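Leucine--trna ligase (Agrobacterium radiobacter, PDB 5AH5) probably attaches leucine to its cognate tRNA at the expense of ATP, as a zinc-bearing class I aminoacyl-tRNA synthetase. Local coordinates at residues Ser458-Pro461 and Leu462-Asp465; Pro508-Ser511 and Ser512-Asn515; Cys650-Glu653 and Glu654-Glu657; Leu664-Gly667 and Lys668-Asp672. All blocks are in the same frame, centred on the assembly; numbering follows the deposited sequence.

Contact 1 (Ser458-Pro461 and Leu462-Asp465); sequences SGSP and LSRD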
loop_
_atom_site.group_PDB
_atom_site.type_symbol
_atom_site.label_atom_id
_atom_site.label_comp_id
_atom_site.label_asym_id
_atom_site.label_seq_id
_atom_site.Cartn_x
_atom_site.Cartn_y
_atom_site.Cartn_z
ATOM N N SER B 458 6.469 -26.142 27.180
ATOM C CA SER B 458 5.017 -25.984 27.061
ATOM C C SER B 458 4.599 -24.506 26.896
ATOM O O SER B 458 5.366 -23.590 27.168
ATOM C CB SER B 458 4.389 -26.514 28.362
ATOM O OG SER B 458 4.877 -25.701 29.435
ATOM N N GLY B 459 3.365 -24.298 26.474
ATOM C CA GLY B 459 2.811 -22.966 26.270
ATOM C C GLY B 459 3.606 -22.074 25.331
ATOM O O GLY B 459 4.402 -22.535 24.490
ATOM N N SER B 460 3.409 -20.781 25.507
ATOM C CA SER B 460 4.126 -19.794 24.678
ATOM C C SER B 460 5.586 -19.711 25.106
ATOM O O SER B 460 5.884 -20.002 26.235
ATOM C CB SER B 460 3.517 -18.412 24.867
ATOM O OG SER B 460 4.102 -17.806 26.025
ATOM N N PRO B 461 6.481 -19.210 24.233
ATOM C CA PRO B 461 7.881 -19.127 24.627
ATOM C C PRO B 461 8.121 -18.260 25.885
ATOM O O PRO B 461 8.999 -18.610 26.698
ATOM C CB PRO B 461 8.560 -18.539 23.401
ATOM C CG PRO B 461 7.698 -18.926 22.244
ATOM C CD PRO B 461 6.301 -19.056 22.766
ATOM N N LEU B 462 7.363 -17.173 26.062
ATOM C CA LEU B 462 7.639 -16.307 27.236
ATOM C C LEU B 462 7.173 -16.966 28.509
ATOM O O LEU B 462 7.781 -16.767 29.526
ATOM C CB LEU B 462 7.001 -14.937 27.127
ATOM C CG LEU B 462 7.653 -14.015 26.094
ATOM C CD1 LEU B 462 6.722 -12.837 25.786
ATOM C CD2 LEU B 462 9.001 -13.571 26.597
ATOM N N SER B 463 6.070 -17.725 28.435
ATOM C CA SER B 463 5.539 -18.455 29.553
ATOM C C SER B 463 6.529 -19.427 30.218
ATOM O O SER B 463 6.310 -19.804 31.319
ATOM C CB SER B 463 4.273 -19.250 29.157
ATOM O OG SER B 463 4.677 -20.464 28.579
ATOM N N ARG B 464 7.602 -19.803 29.541
ATOM C CA ARG B 464 8.585 -20.750 30.029
ATOM C C ARG B 464 9.626 -20.082 30.877
ATOM O O ARG B 464 10.527 -20.769 31.394
ATOM C CB ARG B 464 9.314 -21.389 28.835
ATOM C CG ARG B 464 8.382 -22.188 27.940
ATOM C CD ARG B 464 8.998 -22.464 26.580
ATOM N NE ARG B 464 7.949 -22.773 25.629
ATOM C CZ ARG B 464 8.103 -22.831 24.315
ATOM N NH1 ARG B 464 9.287 -22.674 23.737
ATOM N NH2 ARG B 464 7.031 -23.050 23.595
ATOM N N ASP B 465 9.566 -18.748 30.937
ATOM C CA ASP B 465 10.600 -17.967 31.569
ATOM C C ASP B 465 10.012 -17.489 32.844
ATOM O O ASP B 465 9.413 -16.423 32.862
ATOM C CB ASP B 465 11.003 -16.747 30.726
ATOM C CG ASP B 465 12.210 -16.038 31.299
ATOM O OD1 ASP B 465 12.346 -16.047 32.563
ATOM O OD2 ASP B 465 13.045 -15.499 30.527
HETATM O O HOH W 1 4.824 -22.645 30.073
#
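The loop between strand 438-439 and helix 466-469 closes here into a tight turn, S460 to S463, with R464 folded back along the preceding chain. S463 and S460 lock the turn reciprocally. The hydroxyl of S463 donates to S460 O (OG to O 2.7 Å), lying in the carbonyl plane on a lone pair, and S463 N gives its hydrogen to S460 OG (3.1 Å) at 164°. S460 OG is also bonded to P484 O, which ties the turn to a neighbouring loop. S463 OG also accepts a bond from a water (2.6 Å) that meets S458 OG as well. R464 leaves the backbone with CG beside its own N (chi1 -63°), and its extended chain then carries the guanidinium back over P461, whose CA sits 3.7 Å above the centre of the plane. Two carbonyls hold the edge of the group. R464 NE donates to S458 O at 3.1 Å, the oxygen nearly in the guanidinium plane, while R464 NH2 reaches G459 O at 2.8 Å with a moderate tilt. R464 NH1 turns to I454 O, and D465, next after R464, N-caps helix 466-469 by accepting from W468 N. With main-chain carbonyls on all three of its nitrogens, the guanidinium is fixed in rotation, and its positive charge is probably offset in part by peptide dipoles.

Contact 2 (Pro508-Ser511 and Ser512-Asn515); sequences PIDS and SLCN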
loop_
_atom_site.group_PDB
_atom_site.type_symbol
_atom_site.label_atom_id
_atom_site.label_comp_id
_atom_site.label_asym_id
_atom_site.label_seq_id
_atom_site.Cartn_x
_atom_site.Cartn_y
_atom_site.Cartn_z
ATOM N N PRO B 508 3.597 8.596 22.283
ATOM C CA PRO B 508 3.637 7.772 21.093
ATOM C C PRO B 508 3.621 8.649 19.822
ATOM O O PRO B 508 4.576 8.565 18.999
ATOM C CB PRO B 508 2.399 6.886 21.209
ATOM C CG PRO B 508 1.822 7.090 22.543
ATOM C CD PRO B 508 2.452 8.289 23.165
ATOM N N ILE B 509 2.678 9.589 19.779
ATOM C CA ILE B 509 2.469 10.455 18.613
ATOM C C ILE B 509 2.464 11.981 18.945
ATOM O O ILE B 509 1.753 12.429 19.824
ATOM C CB ILE B 509 1.161 10.101 17.974
ATOM C CG1 ILE B 509 1.219 8.686 17.416
ATOM C CG2 ILE B 509 0.861 11.052 16.825
ATOM C CD1 ILE B 509 -0.137 8.134 17.031
ATOM N N ASP B 510 3.263 12.746 18.209
ATOM C CA ASP B 510 3.357 14.177 18.342
ATOM C C ASP B 510 2.221 14.763 17.483
ATOM O O ASP B 510 2.362 14.900 16.269
ATOM C CB ASP B 510 4.751 14.615 17.898
ATOM C CG ASP B 510 5.000 16.100 18.147
ATOM O OD1 ASP B 510 4.074 16.894 17.917
ATOM O OD2 ASP B 510 6.121 16.462 18.508
ATOM N N SER B 511 1.072 15.004 18.122
ATOM C CA SER B 511 -0.118 15.513 17.461
ATOM C C SER B 511 0.148 16.737 16.602
ATOM O O SER B 511 -0.336 16.832 15.486
ATOM C CB SER B 511 -1.195 15.845 18.522
ATOM O OG SER B 511 -1.578 14.645 19.190
ATOM N N SER B 512 0.937 17.663 17.115
ATOM C CA SER B 512 1.077 18.919 16.436
ATOM C C SER B 512 1.960 18.742 15.158
ATOM O O SER B 512 1.598 19.281 14.101
ATOM C CB SER B 512 1.491 20.046 17.432
ATOM O OG SER B 512 2.894 20.223 17.529
ATOM N N LEU B 513 3.040 17.943 15.215
ATOM C CA LEU B 513 3.813 17.605 14.002
ATOM C C LEU B 513 2.995 16.787 12.983
ATOM O O LEU B 513 2.969 17.120 11.799
ATOM C CB LEU B 513 5.100 16.821 14.331
ATOM C CG LEU B 513 6.320 17.527 14.903
ATOM C CD1 LEU B 513 7.568 16.674 14.794
ATOM C CD2 LEU B 513 6.540 18.842 14.166
ATOM N N CYS B 514 2.354 15.717 13.462
ATOM C CA CYS B 514 1.579 14.796 12.648
ATOM C C CYS B 514 0.461 15.439 11.899
ATOM O O CYS B 514 0.164 15.062 10.772
ATOM C CB CYS B 514 0.917 13.731 13.505
ATOM S SG CYS B 514 1.897 12.269 13.577
ATOM N N ASN B 515 -0.247 16.332 12.566
ATOM C CA ASN B 515 -1.361 17.016 11.901
ATOM C C ASN B 515 -0.918 17.991 10.798
ATOM O O ASN B 515 -1.716 18.362 9.955
ATOM C CB ASN B 515 -2.254 17.708 12.928
ATOM C CG ASN B 515 -3.067 16.719 13.769
ATOM O OD1 ASN B 515 -3.459 15.618 13.324
ATOM N ND2 ASN B 515 -3.371 17.133 14.971
#
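This is a local helix-capping contact at the start of helix 511-517, a short helix in the class I synthetase core that leads into strand 520-524 of the parallel sheet. D510 is the N-cap. Its OD1 accepts from L513 N at 3.1 Å in an almost straight bond, 175° at the hydrogen, although the donor stands 50° above the carboxylate plane. The carboxylate reaches this amide because CG lies opposite the backbone N (chi1 -174°), and the same arrangement lays the group obliquely across the L513 side chain, with D510 OD2 3.8 Å from L513 CG. The main-chain oxygen of the same residue, D510 O, receives the next amide, C514 N, at 2.9 Å and opens the regular helical pattern, which S511 O continues by taking N515 N at 3.0 Å. Beyond the cap, the pair flanking it forms a hydrophobic staple: I509, just before the N-cap, brings its CG2 branch to C514 SG at 3.6 Å, the residues being five apart. The negative carboxylate at this helix end would be expected to interact favourably with the helix dipole. The polar ends of S511 and N515 are engaged elsewhere, S511 OG with Y549 O and N515 OD1 with E551 N, so the first turn is pinned to the chain just before strand 556-560. On the upstream side, P508 packs against A133 and L137 of helix 128-143.

Contact 3 (Cys650-Glu653 and Glu654-Glu657); sequences CENE and EDRE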
loop_
_atom_site.group_PDB
_atom_site.type_symbol
_atom_site.label_atom_id
_atom_site.label_comp_id
_atom_site.label_asym_id
_atom_site.label_seq_id
_atom_site.Cartn_x
_atom_site.Cartn_y
_atom_site.Cartn_z
ATOM N N CYS B 650 18.073 33.197 -27.757
ATOM C CA CYS B 650 17.680 32.655 -29.049
ATOM C C CYS B 650 17.888 33.660 -30.229
ATOM O O CYS B 650 17.108 34.609 -30.414
ATOM C CB CYS B 650 16.203 32.244 -29.011
ATOM S SG CYS B 650 15.836 30.931 -27.822
ATOM N N GLU B 651 18.921 33.399 -31.022
ATOM C CA GLU B 651 19.251 34.192 -32.195
ATOM C C GLU B 651 18.589 33.745 -33.493
ATOM O O GLU B 651 18.805 34.378 -34.521
ATOM C CB GLU B 651 20.779 34.260 -32.344
ATOM C CG GLU B 651 21.344 35.435 -31.548
ATOM C CD GLU B 651 22.699 35.186 -30.918
ATOM O OE1 GLU B 651 23.422 34.255 -31.330
ATOM O OE2 GLU B 651 23.041 35.948 -29.987
ATOM N N ASN B 652 17.756 32.705 -33.458
ATOM C CA ASN B 652 17.085 32.221 -34.672
ATOM C C ASN B 652 15.963 31.205 -34.394
ATOM O O ASN B 652 15.605 30.929 -33.223
ATOM C CB ASN B 652 18.132 31.598 -35.610
ATOM C CG ASN B 652 18.778 30.387 -35.012
ATOM O OD1 ASN B 652 18.099 29.429 -34.629
ATOM N ND2 ASN B 652 20.090 30.414 -34.916
ATOM N N GLU B 653 15.471 30.613 -35.485
ATOM C CA GLU B 653 14.380 29.630 -35.484
ATOM C C GLU B 653 14.792 28.268 -34.867
ATOM O O GLU B 653 13.939 27.564 -34.263
ATOM C CB GLU B 653 13.852 29.407 -36.913
ATOM C CG GLU B 653 13.601 30.685 -37.737
ATOM C CD GLU B 653 14.740 31.073 -38.702
ATOM O OE1 GLU B 653 14.984 30.296 -39.650
ATOM O OE2 GLU B 653 15.373 32.156 -38.525
ATOM N N GLU B 654 16.065 27.897 -35.055
ATOM C CA GLU B 654 16.612 26.639 -34.548
ATOM C C GLU B 654 16.793 26.636 -33.014
ATOM O O GLU B 654 16.479 25.645 -32.357
ATOM C CB GLU B 654 17.949 26.305 -35.228
ATOM C CG GLU B 654 17.824 25.680 -36.621
ATOM C CD GLU B 654 19.162 25.121 -37.144
ATOM O OE1 GLU B 654 19.953 25.926 -37.696
ATOM O OE2 GLU B 654 19.428 23.883 -37.008
ATOM N N ASP B 655 17.315 27.733 -32.467
ATOM C CA ASP B 655 17.327 27.967 -31.015
ATOM C C ASP B 655 15.952 27.872 -30.430
ATOM O O ASP B 655 15.762 27.288 -29.378
ATOM C CB ASP B 655 17.850 29.350 -30.682
ATOM C CG ASP B 655 19.300 29.496 -30.959
ATOM O OD1 ASP B 655 20.008 28.479 -30.991
ATOM O OD2 ASP B 655 19.754 30.638 -31.127
ATOM N N ARG B 656 14.993 28.433 -31.131
ATOM C CA ARG B 656 13.626 28.444 -30.672
ATOM C C ARG B 656 12.954 27.097 -30.793
ATOM O O ARG B 656 11.926 26.871 -30.128
ATOM C CB ARG B 656 12.804 29.503 -31.434
ATOM C CG ARG B 656 13.067 30.932 -30.993
ATOM C CD ARG B 656 12.113 31.364 -29.891
ATOM N NE ARG B 656 10.801 31.779 -30.402
ATOM C CZ ARG B 656 9.666 31.811 -29.697
ATOM N NH1 ARG B 656 9.631 31.432 -28.422
ATOM N NH2 ARG B 656 8.541 32.218 -30.280
ATOM N N GLU B 657 13.448 26.229 -31.680
ATOM C CA GLU B 657 12.911 24.877 -31.731
ATOM C C GLU B 657 13.442 24.098 -30.516
ATOM O O GLU B 657 12.684 23.376 -29.865
ATOM C CB GLU B 657 13.235 24.140 -33.010
ATOM C CG GLU B 657 12.593 22.745 -33.140
ATOM C CD GLU B 657 11.067 22.720 -32.941
ATOM O OE1 GLU B 657 10.367 23.717 -33.281
ATOM O OE2 GLU B 657 10.550 21.688 -32.443
#
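N652 holds its CG between its own backbone N and carbonyl carbon (chi1 64°), which turns OD1 back to the first-turn amides of E654 and D655, while D655 sets CG beside its N (chi1 -69°) and sends its carboxylate toward E651. The two side chains cross at about a right angle. N652 OD1 takes D655 N at 2.9 Å in a well-formed bond, 160° at the hydrogen, and E654 N at 2.6 Å in a weak one. In return D655 OD2 accepts E651 N at 2.9 Å through its anti lone pair. This makes N652 the N-cap of helix 653-674, a long helix of the anticodon-binding region. The exchange resembles a capping box, but the returned bond goes to the residue before the cap and not to the cap itself, so the strict definition is not met. Beside the stem of D655, C650 packs its CB against D655 CB at 3.7 Å and R656 CG at 3.9 Å, fitting the loop to the first turn through aliphatic contact. Buried D655 has a second partner at OD2, S700 OG, and its position by the helix start would probably stabilise the negative charge. E654 OE2 makes a salt bridge with K698, so polar contacts from two successive helix residues bind this end to the loop before helix 701-715.

Contact 4 (Leu664-Gly667 and Lys668-Asp672); sequences LAIG and KVTAD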
loop_
_atom_site.group_PDB
_atom_site.type_symbol
_atom_site.label_atom_id
_atom_site.label_comp_id
_atom_site.label_asym_id
_atom_site.label_seq_id
_atom_site.Cartn_x
_atom_site.Cartn_y
_atom_site.Cartn_z
ATOM N N LEU B 664 8.587 22.032 -23.191
ATOM C CA LEU B 664 7.721 20.877 -23.125
ATOM C C LEU B 664 8.279 19.747 -22.200
ATOM O O LEU B 664 7.510 19.009 -21.663
ATOM C CB LEU B 664 7.465 20.263 -24.490
ATOM C CG LEU B 664 6.884 21.205 -25.562
ATOM C CD1 LEU B 664 6.660 20.384 -26.819
ATOM C CD2 LEU B 664 5.615 21.928 -25.073
ATOM N N ALA B 665 9.589 19.555 -22.196
ATOM C CA ALA B 665 10.229 18.482 -21.475
ATOM C C ALA B 665 10.130 18.810 -19.976
ATOM O O ALA B 665 9.750 17.940 -19.186
ATOM C CB ALA B 665 11.659 18.319 -21.902
ATOM N N ILE B 666 10.344 20.069 -19.618
ATOM C CA ILE B 666 10.144 20.510 -18.213
ATOM C C ILE B 666 8.737 20.168 -17.751
ATOM O O ILE B 666 8.534 19.529 -16.695
ATOM C CB ILE B 666 10.398 22.018 -18.027
ATOM C CG1 ILE B 666 11.863 22.339 -18.269
ATOM C CG2 ILE B 666 9.978 22.498 -16.645
ATOM C CD1 ILE B 666 12.142 23.846 -18.351
ATOM N N GLY B 667 7.761 20.540 -18.569
ATOM C CA GLY B 667 6.351 20.342 -18.216
ATOM C C GLY B 667 5.984 18.872 -18.095
ATOM O O GLY B 667 5.208 18.472 -17.207
ATOM N N LYS B 668 6.527 18.070 -19.003
ATOM C CA LYS B 668 6.150 16.700 -19.117
ATOM C C LYS B 668 6.820 15.821 -17.982
ATOM O O LYS B 668 6.148 15.032 -17.379
ATOM C CB LYS B 668 6.532 16.219 -20.492
ATOM C CG LYS B 668 5.956 14.883 -20.871
ATOM C CD LYS B 668 6.033 14.753 -22.388
ATOM C CE LYS B 668 6.189 13.317 -22.858
ATOM N NZ LYS B 668 6.945 13.280 -24.149
ATOM N N VAL B 669 8.093 16.070 -17.707
ATOM C CA VAL B 669 8.845 15.439 -16.670
ATOM C C VAL B 669 8.211 15.746 -15.330
ATOM O O VAL B 669 7.971 14.827 -14.554
ATOM C CB VAL B 669 10.295 15.878 -16.682
ATOM C CG1 VAL B 669 11.014 15.370 -15.398
ATOM C CG2 VAL B 669 10.967 15.260 -17.885
ATOM N N THR B 670 7.893 17.023 -15.103
ATOM C CA THR B 670 7.212 17.476 -13.883
ATOM C C THR B 670 5.887 16.730 -13.644
ATOM O O THR B 670 5.665 16.060 -12.580
ATOM C CB THR B 670 7.000 19.050 -13.888
ATOM O OG1 THR B 670 8.254 19.728 -14.109
ATOM C CG2 THR B 670 6.439 19.517 -12.584
ATOM N N ALA B 671 5.011 16.785 -14.633
ATOM C CA ALA B 671 3.682 16.162 -14.527
ATOM C C ALA B 671 3.794 14.623 -14.426
ATOM O O ALA B 671 3.033 13.998 -13.685
ATOM C CB ALA B 671 2.778 16.544 -15.719
ATOM N N ASP B 672 4.739 14.023 -15.166
ATOM C CA ASP B 672 4.829 12.583 -15.207
ATOM C C ASP B 672 5.391 11.966 -13.891
ATOM O O ASP B 672 4.939 10.937 -13.508
ATOM C CB ASP B 672 5.629 12.113 -16.393
ATOM C CG ASP B 672 4.763 12.124 -17.756
ATOM O OD1 ASP B 672 3.482 12.143 -17.751
ATOM O OD2 ASP B 672 5.407 12.062 -18.799
#
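The carbonyl of I666 is approached by T670 from both faces of its plane: the hydroxyl OG1 comes from one, 35° out of plane at 2.6 Å from I666 O, and the amide N from the other, tilted 26° at 3.0 Å. One oxygen thus accepts two bonds from a single residue. T670 places OG1 beside its own N (chi1 -54°), the torsion that lets a hydroxyl bend back to the carbonyl four residues earlier while CG2 takes the position anti to the backbone N. The side chains of I666 and T670 run side by side, I666 CG2 being 4.1 Å from T670 OG1. V669 uses its CG2 branch in a similar place, 3.2 Å from A665 O, an oxygen that also accepts V669 N at 2.9 Å. T670 OG1 has a further partner in W741 NE1, which secures the hydroxyl from outside. Toward the helix end, A671 packs on a uracil base of the bound RNA and D672 on a phosphate. The turn belongs to helix 653-674 of the anticodon-binding domain, and it is clasped by others: A665 and V669 pack on V688 and I685 of helix 678-695, and I666 on L710 and L714 of helix 701-715.

In the fold
Contacts 1 and 2 both fall within the synthetase core region but are 37 Å apart between centres: the first belongs to the loop between the two pairs of zinc ligands, C432 with C435 and C473 with C476, the second to a helix beside the parallel sheet. Contacts 3 and 4 share helix 653-674, with centres 21 Å apart; contact 3 starts that helix and contact 4 lies further along it. The nearest atoms to the bound tRNA are about 4 Å away at contact 4 and about 10 Å at contact 3, against about 28 Å at contacts 1 and 2. None of the four belongs to the leucyl-adenylate analogue site.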